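Local coordinates for FAD-binding oxidoreductase (PDB 7PBG), which oxidises 4-ethylphenol and related 4-alkylphenols, forming products such as 4-vinylphenol, with a covalently bound FAD, at residues Lys44-Thr48 / Ala393-Phe397; Ala285-Arg291 / Ala385-Phe390. One frame throughout, in Å; residues are numbered along the deposited sequence.

Contact 1: Lys44-Thr48 / Ala393-Phe397; sequences KFPVT and AGHFF. With FAD (flavin-adenine dinucleotide), chain C.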
ATOM      1  N   LYS A  44      -0.127  21.470  22.478  1.00 19.75           N
ATOM      2  CA  LYS A  44      -0.198  22.926  22.235  1.00 21.47           C
ATOM      3  C   LYS A  44      -1.644  23.390  22.063  1.00 21.70           C
ATOM      4  O   LYS A  44      -1.932  24.573  22.390  1.00 20.14           O
ATOM      5  CB  LYS A  44       0.624  23.320  21.011  1.00 23.34           C
ATOM      6  CG  LYS A  44       2.093  22.954  21.066  1.00 27.03           C
ATOM      7  CD  LYS A  44       2.811  23.485  22.271  1.00 26.33           C
ATOM      8  CE  LYS A  44       4.324  23.367  22.171  1.00 29.34           C
ATOM      9  NZ  LYS A  44       4.951  23.625  23.489  1.00 31.90           N
ATOM     10  N   PHE A  45      -2.523  22.501  21.546  1.00 19.25           N
ATOM     11  CA  PHE A  45      -3.945  22.756  21.187  1.00 19.75           C
ATOM     12  C   PHE A  45      -4.817  21.777  21.935  1.00 21.09           C
ATOM     13  O   PHE A  45      -5.563  20.979  21.354  1.00 20.34           O
ATOM     14  CB  PHE A  45      -4.218  22.656  19.683  1.00 19.77           C
ATOM     15  CG  PHE A  45      -3.435  23.560  18.777  1.00 21.66           C
ATOM     16  CD1 PHE A  45      -2.673  24.622  19.242  1.00 20.87           C
ATOM     17  CD2 PHE A  45      -3.438  23.289  17.421  1.00 21.43           C
ATOM     18  CE1 PHE A  45      -1.975  25.427  18.358  1.00 21.35           C
ATOM     19  CE2 PHE A  45      -2.732  24.092  16.546  1.00 20.71           C
ATOM     20  CZ  PHE A  45      -2.013  25.152  17.005  1.00 19.15           C
ATOM     21  N   PRO A  46      -4.859  21.929  23.275  1.00 21.67           N
ATOM     22  CA  PRO A  46      -5.755  21.118  24.091  1.00 20.05           C
ATOM     23  C   PRO A  46      -7.220  21.494  23.896  1.00 20.40           C
ATOM     24  O   PRO A  46      -7.561  22.588  23.521  1.00 21.27           O
ATOM     25  CB  PRO A  46      -5.276  21.448  25.502  1.00 20.60           C
ATOM     26  CG  PRO A  46      -4.866  22.885  25.399  1.00 21.21           C
ATOM     27  CD  PRO A  46      -4.133  22.933  24.069  1.00 20.08           C
ATOM     28  N   VAL A  47      -8.099  20.552  24.215  1.00 21.18           N
ATOM     29  CA  VAL A  47      -9.539  20.860  24.370  1.00 20.46           C
ATOM     30  C   VAL A  47      -9.972  20.397  25.778  1.00 20.51           C
ATOM     31  O   VAL A  47     -11.193  20.306  26.033  1.00 24.83           O
ATOM     32  CB  VAL A  47     -10.399  20.279  23.241  1.00 21.03           C
ATOM     33  CG1 VAL A  47     -10.110  20.962  21.904  1.00 19.98           C
ATOM     34  CG2 VAL A  47     -10.239  18.769  23.116  1.00 20.88           C
ATOM     35  N   THR A  48      -9.005  20.062  26.629  1.00 21.64           N
ATOM     36  CA  THR A  48      -9.261  19.649  28.037  1.00 23.82           C
ATOM     37  C   THR A  48      -8.492  20.588  28.952  1.00 26.05           C
ATOM     38  O   THR A  48      -7.514  21.210  28.488  1.00 25.42           O
ATOM     39  CB  THR A  48      -8.901  18.168  28.254  1.00 23.25           C
ATOM     40  OG1 THR A  48      -7.556  17.954  27.843  1.00 27.09           O
ATOM     41  CG2 THR A  48      -9.800  17.209  27.508  1.00 25.09           C
ATOM     42  N   ALA A 393      -5.078  31.147  18.509  1.00 20.13           N
ATOM     43  CA  ALA A 393      -5.849  30.316  17.570  1.00 19.81           C
ATOM     44  C   ALA A 393      -5.114  28.980  17.371  1.00 18.59           C
ATOM     45  O   ALA A 393      -3.897  28.909  17.114  1.00 19.82           O
ATOM     46  CB  ALA A 393      -6.036  30.996  16.237  1.00 18.69           C
ATOM     47  N   GLY A 394      -5.874  27.906  17.483  1.00 17.38           N
ATOM     48  CA  GLY A 394      -5.382  26.573  17.152  1.00 17.49           C
ATOM     49  C   GLY A 394      -6.525  25.777  16.571  1.00 16.01           C
ATOM     50  O   GLY A 394      -7.648  26.323  16.489  1.00 18.88           O
ATOM     51  N   HIS A 395      -6.224  24.556  16.161  1.00 17.98           N
ATOM     52  CA  HIS A 395      -7.203  23.697  15.467  1.00 16.82           C
ATOM     53  C   HIS A 395      -7.326  22.337  16.112  1.00 17.90           C
ATOM     54  O   HIS A 395      -6.559  21.992  17.018  1.00 19.22           O
ATOM     55  CB  HIS A 395      -6.856  23.698  13.965  1.00 17.14           C
ATOM     56  CG  HIS A 395      -5.486  23.236  13.667  1.00 18.69           C
ATOM     57  ND1 HIS A 395      -4.959  22.048  14.123  1.00 18.88           N
ATOM     58  CD2 HIS A 395      -4.541  23.788  12.889  1.00 21.01           C
ATOM     59  CE1 HIS A 395      -3.709  21.958  13.734  1.00 19.89           C
ATOM     60  NE2 HIS A 395      -3.460  22.956  12.900  1.00 19.56           N
ATOM     61  N   PHE A 396      -8.317  21.604  15.600  1.00 20.38           N
ATOM     62  CA  PHE A 396      -8.825  20.333  16.150  1.00 19.39           C
ATOM     63  C   PHE A 396      -9.619  19.682  15.039  1.00 17.54           C
ATOM     64  O   PHE A 396     -10.755  20.039  14.846  1.00 18.63           O
ATOM     65  CB  PHE A 396      -9.616  20.671  17.408  1.00 18.49           C
ATOM     66  CG  PHE A 396     -10.146  19.521  18.223  1.00 17.50           C
ATOM     67  CD1 PHE A 396      -9.313  18.811  19.055  1.00 19.31           C
ATOM     68  CD2 PHE A 396     -11.486  19.146  18.150  1.00 16.66           C
ATOM     69  CE1 PHE A 396      -9.791  17.763  19.825  1.00 18.31           C
ATOM     70  CE2 PHE A 396     -11.965  18.111  18.924  1.00 18.57           C
ATOM     71  CZ  PHE A 396     -11.129  17.420  19.761  1.00 18.18           C
ATOM     72  N   PHE A 397      -8.989  18.763  14.297  1.00 18.24           N
ATOM     73  CA  PHE A 397      -9.472  18.381  12.954  1.00 16.37           C
ATOM     74  C   PHE A 397     -10.701  17.470  13.052  1.00 18.60           C
ATOM     75  O   PHE A 397     -10.704  16.538  13.841  1.00 20.16           O
ATOM     76  CB  PHE A 397      -8.377  17.685  12.139  1.00 18.15           C
ATOM     77  CG  PHE A 397      -7.337  18.634  11.639  1.00 18.05           C
ATOM     78  CD1 PHE A 397      -7.611  19.505  10.589  1.00 19.39           C
ATOM     79  CD2 PHE A 397      -6.073  18.631  12.190  1.00 18.22           C
ATOM     80  CE1 PHE A 397      -6.656  20.416  10.162  1.00 21.06           C
ATOM     81  CE2 PHE A 397      -5.101  19.521  11.748  1.00 19.40           C
ATOM     82  CZ  PHE A 397      -5.396  20.394  10.708  1.00 19.19           C
TER
HETATM   83  PA  FAD C 601       4.769  13.133  15.192  1.00 17.83           P
HETATM   84  O1A FAD C 601       4.011  13.983  16.160  1.00 19.12           O
HETATM   85  O2A FAD C 601       6.235  12.883  15.446  1.00 18.25           O
HETATM   86  O5B FAD C 601       4.052  11.740  15.110  1.00 16.85           O
HETATM   87  C5B FAD C 601       2.640  11.626  15.015  1.00 16.90           C
HETATM   88  C4B FAD C 601       2.244  10.306  15.629  1.00 18.48           C
HETATM   89  O4B FAD C 601       2.798   9.197  14.863  1.00 18.57           O
HETATM   90  C3B FAD C 601       2.743  10.051  17.061  1.00 18.55           C
HETATM   91  O3B FAD C 601       1.897  10.673  18.024  1.00 20.59           O
HETATM   92  C2B FAD C 601       2.812   8.517  17.118  1.00 17.53           C
HETATM   93  O2B FAD C 601       1.518   8.001  17.368  1.00 19.38           O
HETATM   94  C1B FAD C 601       3.307   8.184  15.715  1.00 18.00           C
HETATM   95  N9A FAD C 601       4.740   8.150  15.574  1.00 19.11           N
HETATM   96  C8A FAD C 601       5.518   9.148  15.077  1.00 18.78           C
HETATM   97  N7A FAD C 601       6.777   8.822  15.050  1.00 19.27           N
HETATM   98  C5A FAD C 601       6.839   7.570  15.614  1.00 17.77           C
HETATM   99  C6A FAD C 601       7.900   6.682  15.813  1.00 18.35           C
HETATM  100  N6A FAD C 601       9.174   6.990  15.538  1.00 18.32           N
HETATM  101  N1A FAD C 601       7.607   5.494  16.389  1.00 20.84           N
HETATM  102  C2A FAD C 601       6.310   5.202  16.665  1.00 20.42           C
HETATM  103  N3A FAD C 601       5.228   5.949  16.485  1.00 20.79           N
HETATM  104  C4A FAD C 601       5.570   7.139  15.949  1.00 18.14           C
HETATM  105  N1  FAD C 601      -1.083  16.904   8.312  1.00 17.95           N
HETATM  106  C2  FAD C 601      -0.936  16.346   7.124  1.00 15.61           C
HETATM  107  O2  FAD C 601      -0.688  15.117   7.013  1.00 16.24           O
HETATM  108  N3  FAD C 601      -0.957  17.079   5.995  1.00 17.11           N
HETATM  109  C4  FAD C 601      -1.221  18.419   5.991  1.00 19.16           C
HETATM  110  O4  FAD C 601      -1.156  19.058   4.923  1.00 23.78           O
HETATM  111  C4X FAD C 601      -1.429  19.039   7.208  1.00 20.22           C
HETATM  112  N5  FAD C 601      -1.698  20.318   7.202  1.00 21.11           N
HETATM  113  C5X FAD C 601      -1.888  20.910   8.427  1.00 19.81           C
HETATM  114  C6  FAD C 601      -2.153  22.286   8.449  1.00 20.38           C
HETATM  115  C7  FAD C 601      -2.301  22.980   9.635  1.00 19.88           C
HETATM  116  C7M FAD C 601      -2.569  24.470   9.604  1.00 20.17           C
HETATM  117  C8  FAD C 601      -2.169  22.271  10.848  1.00 19.02           C
HETATM  118  C8M FAD C 601      -2.323  22.979  12.160  1.00 21.45           C
HETATM  119  C9  FAD C 601      -1.944  20.910  10.839  1.00 19.25           C
HETATM  120  C9A FAD C 601      -1.780  20.193   9.639  1.00 17.27           C
HETATM  121  N10 FAD C 601      -1.491  18.832   9.595  1.00 19.66           N
HETATM  122  C10 FAD C 601      -1.293  18.210   8.371  1.00 18.36           C
HETATM  123  C1' FAD C 601      -1.280  18.031  10.829  1.00 17.57           C
HETATM  124  C2' FAD C 601       0.183  18.015  11.303  1.00 19.28           C
HETATM  125  O2' FAD C 601       0.781  19.353  11.219  1.00 21.73           O
HETATM  126  C3' FAD C 601       1.124  17.094  10.499  1.00 18.67           C
HETATM  127  O3' FAD C 601       0.493  15.865  10.236  1.00 18.55           O
HETATM  128  C4' FAD C 601       2.487  16.814  11.146  1.00 18.94           C
HETATM  129  O4' FAD C 601       3.443  16.447  10.139  1.00 22.16           O
HETATM  130  C5' FAD C 601       2.385  15.727  12.182  1.00 16.78           C
HETATM  131  O5' FAD C 601       3.338  15.905  13.238  1.00 19.89           O
HETATM  132  P   FAD C 601       4.781  15.225  13.183  1.00 19.61           P
HETATM  133  O1P FAD C 601       5.683  15.967  14.123  1.00 19.52           O
HETATM  134  O2P FAD C 601       5.162  15.158  11.738  1.00 19.17           O
HETATM  135  O3P FAD C 601       4.536  13.739  13.723  1.00 18.08           O
HETATM  136  O   HOH W   1      -6.079  20.016  18.901  1.00 19.40           O
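The covalent flavin site of this oxidase is where Phe45 and His395 meet, the ring edge of Phe45 set against a face of the imidazole. Their planes stand at 87°, with centroids 5.0 Å apart, a T-shaped pair. His395 carries the cofactor: its NE2 is bonded to the flavin methyl carbon C8M (1.4 Å). Phe45 CE2 lies over the centre of the imidazole, 3.7 Å from His395 CE1, and Phe397 CZ covers the opposite face, so the tethering ring is sandwiched between two aromatic side chains. With chi1 of 58°, CG of His395 sits between its backbone N and carbonyl carbon, and the imidazole, though its CB leaves away from 44-48, turns back so that one face meets the edge of Phe45. Phe397 CZ also approaches FAD C9 (3.5 Å).

Gly394, having no side chain, lets the Phe45 ring settle on its backbone, its CA over the centre of the phenyl face, 3.5 Å from the centroid, a CH-pi contact. Further along, Val47 lays both methyls on Phe396, CG1 over one face and CG2 3.5 Å from CE1. One water donates to Phe45 O and His395 O, joining two buried carbonyls that cannot bond each other. Tyr446 of the adjacent strand 438-447 backs Phe45 and Val47. An 8α-histidyl linkage, its imidazole flanked here by two aromatic rings, is characteristic of covalent members of the vanillyl-alcohol-oxidase/PCMH flavoprotein family.

Contact 2: Ala285-Arg291 / Ala385-Phe390; sequences AACVSKR and AVFDWF. With FAD (flavin-adenine dinucleotide), chain C.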
ATOM      1  N   ALA A 285      -7.856  33.339   3.472  1.00 20.79           N
ATOM      2  CA  ALA A 285      -7.745  34.610   4.217  1.00 19.57           C
ATOM      3  C   ALA A 285      -6.874  34.402   5.462  1.00 19.93           C
ATOM      4  O   ALA A 285      -5.960  35.170   5.718  1.00 18.93           O
ATOM      5  CB  ALA A 285      -9.135  35.100   4.556  1.00 20.43           C
ATOM      6  N   ALA A 286      -7.095  33.325   6.185  1.00 19.13           N
ATOM      7  CA  ALA A 286      -6.392  33.111   7.472  1.00 19.18           C
ATOM      8  C   ALA A 286      -4.879  32.871   7.266  1.00 20.16           C
ATOM      9  O   ALA A 286      -4.120  33.045   8.228  1.00 18.36           O
ATOM     10  CB  ALA A 286      -7.067  31.993   8.200  1.00 19.40           C
ATOM     11  N   CYS A 287      -4.438  32.590   6.028  1.00 19.28           N
ATOM     12  CA  CYS A 287      -3.014  32.435   5.697  1.00 19.26           C
ATOM     13  C   CYS A 287      -2.321  33.759   5.424  1.00 19.38           C
ATOM     14  O   CYS A 287      -1.069  33.764   5.420  1.00 20.30           O
ATOM     15  CB  CYS A 287      -2.828  31.457   4.548  1.00 18.95           C
ATOM     16  SG  CYS A 287      -3.331  29.781   5.016  1.00 22.07           S
ATOM     17  N   VAL A 288      -3.060  34.830   5.166  1.00 20.30           N
ATOM     18  CA  VAL A 288      -2.486  36.124   4.707  1.00 18.31           C
ATOM     19  C   VAL A 288      -3.087  37.295   5.458  1.00 21.02           C
ATOM     20  O   VAL A 288      -2.742  38.426   5.126  1.00 21.84           O
ATOM     21  CB  VAL A 288      -2.707  36.365   3.213  1.00 18.90           C
ATOM     22  CG1 VAL A 288      -1.877  35.402   2.390  1.00 20.25           C
ATOM     23  CG2 VAL A 288      -4.184  36.339   2.866  1.00 19.11           C
ATOM     24  N   SER A 289      -3.868  37.031   6.490  1.00 20.60           N
ATOM     25  CA  SER A 289      -4.527  38.121   7.236  1.00 19.70           C
ATOM     26  C   SER A 289      -5.033  37.610   8.575  1.00 20.59           C
ATOM     27  O   SER A 289      -5.156  36.399   8.743  1.00 18.87           O
ATOM     28  CB  SER A 289      -5.628  38.708   6.428  1.00 19.78           C
ATOM     29  OG  SER A 289      -6.727  37.780   6.322  1.00 20.26           O
ATOM     30  N   LYS A 290      -5.458  38.541   9.419  1.00 18.45           N
ATOM     31  CA  LYS A 290      -6.080  38.254  10.738  1.00 20.19           C
ATOM     32  C   LYS A 290      -7.576  38.562  10.660  1.00 19.45           C
ATOM     33  O   LYS A 290      -8.016  39.333   9.802  1.00 18.09           O
ATOM     34  CB  LYS A 290      -5.448  39.124  11.822  1.00 21.01           C
ATOM     35  CG  LYS A 290      -3.984  38.846  12.069  1.00 23.90           C
ATOM     36  CD  LYS A 290      -3.462  39.551  13.313  1.00 25.95           C
ATOM     37  CE  LYS A 290      -2.065  39.087  13.672  1.00 28.56           C
ATOM     38  NZ  LYS A 290      -1.149  39.260  12.522  1.00 30.97           N
ATOM     39  N   ARG A 291      -8.335  37.904  11.513  1.00 19.54           N
ATOM     40  CA  ARG A 291      -9.803  37.949  11.481  1.00 18.81           C
ATOM     41  C   ARG A 291     -10.309  39.380  11.523  1.00 19.05           C
ATOM     42  O   ARG A 291     -11.249  39.713  10.811  1.00 17.53           O
ATOM     43  CB  ARG A 291     -10.334  37.260  12.733  1.00 18.80           C
ATOM     44  CG  ARG A 291     -11.791  36.847  12.609  1.00 17.81           C
ATOM     45  CD  ARG A 291     -12.235  36.164  13.869  1.00 18.15           C
ATOM     46  NE  ARG A 291     -13.527  35.459  13.732  1.00 16.92           N
ATOM     47  CZ  ARG A 291     -14.724  35.957  13.997  1.00 17.11           C
ATOM     48  NH1 ARG A 291     -14.870  37.197  14.432  1.00 18.74           N
ATOM     49  NH2 ARG A 291     -15.796  35.188  13.825  1.00 18.80           N
ATOM     50  N   ALA A 385       0.472  30.932   9.651  1.00 16.55           N
ATOM     51  CA  ALA A 385      -0.248  32.203   9.864  1.00 17.69           C
ATOM     52  C   ALA A 385      -1.661  31.996  10.430  1.00 17.59           C
ATOM     53  O   ALA A 385      -2.188  32.909  11.098  1.00 19.23           O
ATOM     54  CB  ALA A 385      -0.282  32.905   8.527  1.00 19.31           C
ATOM     55  N   VAL A 386      -2.289  30.831  10.211  1.00 18.65           N
ATOM     56  CA  VAL A 386      -3.659  30.626  10.723  1.00 18.68           C
ATOM     57  C   VAL A 386      -3.637  30.700  12.260  1.00 19.10           C
ATOM     58  O   VAL A 386      -4.672  31.040  12.831  1.00 18.51           O
ATOM     59  CB  VAL A 386      -4.325  29.323  10.231  1.00 18.57           C
ATOM     60  CG1 VAL A 386      -4.316  29.268   8.730  1.00 20.36           C
ATOM     61  CG2 VAL A 386      -3.731  28.073  10.840  1.00 21.33           C
ATOM     62  N   PHE A 387      -2.495  30.423  12.911  1.00 18.95           N
ATOM     63  CA  PHE A 387      -2.335  30.480  14.395  1.00 19.86           C
ATOM     64  C   PHE A 387      -2.480  31.926  14.899  1.00 20.29           C
ATOM     65  O   PHE A 387      -2.650  32.155  16.110  1.00 19.87           O
ATOM     66  CB  PHE A 387      -0.996  29.887  14.872  1.00 19.41           C
ATOM     67  CG  PHE A 387      -0.711  28.494  14.395  1.00 18.74           C
ATOM     68  CD1 PHE A 387      -1.748  27.601  14.226  1.00 19.34           C
ATOM     69  CD2 PHE A 387       0.576  28.080  14.090  1.00 22.04           C
ATOM     70  CE1 PHE A 387      -1.514  26.337  13.728  1.00 20.43           C
ATOM     71  CE2 PHE A 387       0.815  26.785  13.668  1.00 23.07           C
ATOM     72  CZ  PHE A 387      -0.239  25.919  13.469  1.00 21.87           C
ATOM     73  N   ASP A 388      -2.353  32.896  14.002  1.00 18.80           N
ATOM     74  CA  ASP A 388      -2.393  34.328  14.366  1.00 19.99           C
ATOM     75  C   ASP A 388      -3.732  34.914  13.936  1.00 20.38           C
ATOM     76  O   ASP A 388      -3.923  36.118  14.112  1.00 20.39           O
ATOM     77  CB  ASP A 388      -1.213  35.119  13.772  1.00 20.60           C
ATOM     78  CG  ASP A 388       0.138  34.673  14.298  1.00 25.00           C
ATOM     79  OD1 ASP A 388       0.222  34.321  15.482  1.00 24.44           O
ATOM     80  OD2 ASP A 388       1.071  34.612  13.495  1.00 25.88           O
ATOM     81  N   TRP A 389      -4.662  34.103  13.416  1.00 18.34           N
ATOM     82  CA  TRP A 389      -5.975  34.625  12.941  1.00 18.36           C
ATOM     83  C   TRP A 389      -6.651  35.434  14.042  1.00 18.72           C
ATOM     84  O   TRP A 389      -7.242  36.478  13.757  1.00 17.66           O
ATOM     85  CB  TRP A 389      -6.825  33.424  12.554  1.00 18.22           C
ATOM     86  CG  TRP A 389      -8.193  33.684  12.024  1.00 17.21           C
ATOM     87  CD1 TRP A 389      -9.341  33.195  12.566  1.00 17.79           C
ATOM     88  CD2 TRP A 389      -8.585  34.361  10.819  1.00 16.48           C
ATOM     89  NE1 TRP A 389     -10.414  33.558  11.827  1.00 18.35           N
ATOM     90  CE2 TRP A 389      -9.986  34.217  10.710  1.00 17.39           C
ATOM     91  CE3 TRP A 389      -7.904  35.026   9.794  1.00 18.30           C
ATOM     92  CZ2 TRP A 389     -10.696  34.754   9.648  1.00 17.29           C
ATOM     93  CZ3 TRP A 389      -8.600  35.565   8.739  1.00 20.24           C
ATOM     94  CH2 TRP A 389      -9.992  35.426   8.682  1.00 18.81           C
ATOM     95  N   PHE A 390      -6.560  34.917  15.264  1.00 17.70           N
ATOM     96  CA  PHE A 390      -6.796  35.668  16.516  1.00 19.33           C
ATOM     97  C   PHE A 390      -5.837  35.096  17.555  1.00 20.20           C
ATOM     98  O   PHE A 390      -5.256  34.022  17.358  1.00 18.45           O
ATOM     99  CB  PHE A 390      -8.273  35.595  16.906  1.00 18.21           C
ATOM    100  CG  PHE A 390      -8.821  34.197  17.018  1.00 19.10           C
ATOM    101  CD1 PHE A 390      -8.476  33.410  18.098  1.00 19.18           C
ATOM    102  CD2 PHE A 390      -9.677  33.686  16.057  1.00 18.97           C
ATOM    103  CE1 PHE A 390      -9.005  32.137  18.228  1.00 20.19           C
ATOM    104  CE2 PHE A 390     -10.156  32.394  16.145  1.00 19.72           C
ATOM    105  CZ  PHE A 390      -9.837  31.626  17.246  1.00 18.37           C
TER
HETATM  106  PA  FAD C 601       4.769  13.133  15.192  1.00 17.83           P
HETATM  107  O1A FAD C 601       4.011  13.983  16.160  1.00 19.12           O
HETATM  108  O2A FAD C 601       6.235  12.883  15.446  1.00 18.25           O
HETATM  109  O5B FAD C 601       4.052  11.740  15.110  1.00 16.85           O
HETATM  110  C5B FAD C 601       2.640  11.626  15.015  1.00 16.90           C
HETATM  111  C4B FAD C 601       2.244  10.306  15.629  1.00 18.48           C
HETATM  112  O4B FAD C 601       2.798   9.197  14.863  1.00 18.57           O
HETATM  113  C3B FAD C 601       2.743  10.051  17.061  1.00 18.55           C
HETATM  114  O3B FAD C 601       1.897  10.673  18.024  1.00 20.59           O
HETATM  115  C2B FAD C 601       2.812   8.517  17.118  1.00 17.53           C
HETATM  116  O2B FAD C 601       1.518   8.001  17.368  1.00 19.38           O
HETATM  117  C1B FAD C 601       3.307   8.184  15.715  1.00 18.00           C
HETATM  118  N9A FAD C 601       4.740   8.150  15.574  1.00 19.11           N
HETATM  119  C8A FAD C 601       5.518   9.148  15.077  1.00 18.78           C
HETATM  120  N7A FAD C 601       6.777   8.822  15.050  1.00 19.27           N
HETATM  121  C5A FAD C 601       6.839   7.570  15.614  1.00 17.77           C
HETATM  122  C6A FAD C 601       7.900   6.682  15.813  1.00 18.35           C
HETATM  123  N6A FAD C 601       9.174   6.990  15.538  1.00 18.32           N
HETATM  124  N1A FAD C 601       7.607   5.494  16.389  1.00 20.84           N
HETATM  125  C2A FAD C 601       6.310   5.202  16.665  1.00 20.42           C
HETATM  126  N3A FAD C 601       5.228   5.949  16.485  1.00 20.79           N
HETATM  127  C4A FAD C 601       5.570   7.139  15.949  1.00 18.14           C
HETATM  128  N1  FAD C 601      -1.083  16.904   8.312  1.00 17.95           N
HETATM  129  C2  FAD C 601      -0.936  16.346   7.124  1.00 15.61           C
HETATM  130  O2  FAD C 601      -0.688  15.117   7.013  1.00 16.24           O
HETATM  131  N3  FAD C 601      -0.957  17.079   5.995  1.00 17.11           N
HETATM  132  C4  FAD C 601      -1.221  18.419   5.991  1.00 19.16           C
HETATM  133  O4  FAD C 601      -1.156  19.058   4.923  1.00 23.78           O
HETATM  134  C4X FAD C 601      -1.429  19.039   7.208  1.00 20.22           C
HETATM  135  N5  FAD C 601      -1.698  20.318   7.202  1.00 21.11           N
HETATM  136  C5X FAD C 601      -1.888  20.910   8.427  1.00 19.81           C
HETATM  137  C6  FAD C 601      -2.153  22.286   8.449  1.00 20.38           C
HETATM  138  C7  FAD C 601      -2.301  22.980   9.635  1.00 19.88           C
HETATM  139  C7M FAD C 601      -2.569  24.470   9.604  1.00 20.17           C
HETATM  140  C8  FAD C 601      -2.169  22.271  10.848  1.00 19.02           C
HETATM  141  C8M FAD C 601      -2.323  22.979  12.160  1.00 21.45           C
HETATM  142  C9  FAD C 601      -1.944  20.910  10.839  1.00 19.25           C
HETATM  143  C9A FAD C 601      -1.780  20.193   9.639  1.00 17.27           C
HETATM  144  N10 FAD C 601      -1.491  18.832   9.595  1.00 19.66           N
HETATM  145  C10 FAD C 601      -1.293  18.210   8.371  1.00 18.36           C
HETATM  146  C1' FAD C 601      -1.280  18.031  10.829  1.00 17.57           C
HETATM  147  C2' FAD C 601       0.183  18.015  11.303  1.00 19.28           C
HETATM  148  O2' FAD C 601       0.781  19.353  11.219  1.00 21.73           O
HETATM  149  C3' FAD C 601       1.124  17.094  10.499  1.00 18.67           C
HETATM  150  O3' FAD C 601       0.493  15.865  10.236  1.00 18.55           O
HETATM  151  C4' FAD C 601       2.487  16.814  11.146  1.00 18.94           C
HETATM  152  O4' FAD C 601       3.443  16.447  10.139  1.00 22.16           O
HETATM  153  C5' FAD C 601       2.385  15.727  12.182  1.00 16.78           C
HETATM  154  O5' FAD C 601       3.338  15.905  13.238  1.00 19.89           O
HETATM  155  P   FAD C 601       4.781  15.225  13.183  1.00 19.61           P
HETATM  156  O1P FAD C 601       5.683  15.967  14.123  1.00 19.52           O
HETATM  157  O2P FAD C 601       5.162  15.158  11.738  1.00 19.17           O
HETATM  158  O3P FAD C 601       4.536  13.739  13.723  1.00 18.08           O
HETATM  159  O   HOH W   2      -3.313  35.352  10.619  1.00 23.50           O
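Ala285 O, near the end of helix 281-288, is gripped by two donors from opposite faces of its plane: Val288 N and the hydroxyl of Ser289, whose OG lies 2.8 Å away and well above the carbonyl plane. Ser289 OG also bonds Trp294, and its short polar side chain fits beside the Trp389 indole. Ser289 O meets the indole edge in plane, 3.2 Å from CE3.

Across the contact Arg291 N donates to Trp389 O (2.9 Å), nearly straight at 170° and on a lone pair. Trp389, its CG anti to the backbone N (chi1 -179°), slots its indole between the two sides of 285-291: Ala286 CB lies over one face, 3.5 Å from CE3, and Arg291 CB over the other, 3.8 Å from the five-membered-ring centroid. Alanine is small enough to let the indole close on the helix, while the extended arginine lends its aliphatic stem to the ring and sends its guanidinium on to Asp426, which also accepts from Trp389 NE1. A water lies within hydrogen-bonding distance of both Ser289 O and Ala385 O. Val386, wedged against Ala286 and Cys287 SG, turns CG2 to flavin C7M (4.0 Å); the 3-10 turn, packed on helix 281-288, thus brings Val386 to the dimethylbenzene rim of the flavin pocket.

In the fold
From the N terminus, the chain first passes through 44-48, in the loop between helix 35-39 and strand 57-59, and is met by 393-397 much later, so contact 1 closes a loop of 344 intervening residues. Contact 2 is nested inside: 285-291, the last part of helix 281-288 and the loop after it, meets 385-390 after 93 residues, just before strand 393-402 begins. The two contacts touch directly, Phe45 CZ lying 3.5 Å from Phe387 CE1, and Ala393 CB packs on the carbonyls of Val386 and Phe387. Both reach the flavin's dimethylbenzene end. Together they tie the N-terminal loop and helix 281-288 to the run leading into strand 393-402 of the eight-stranded antiparallel sheet.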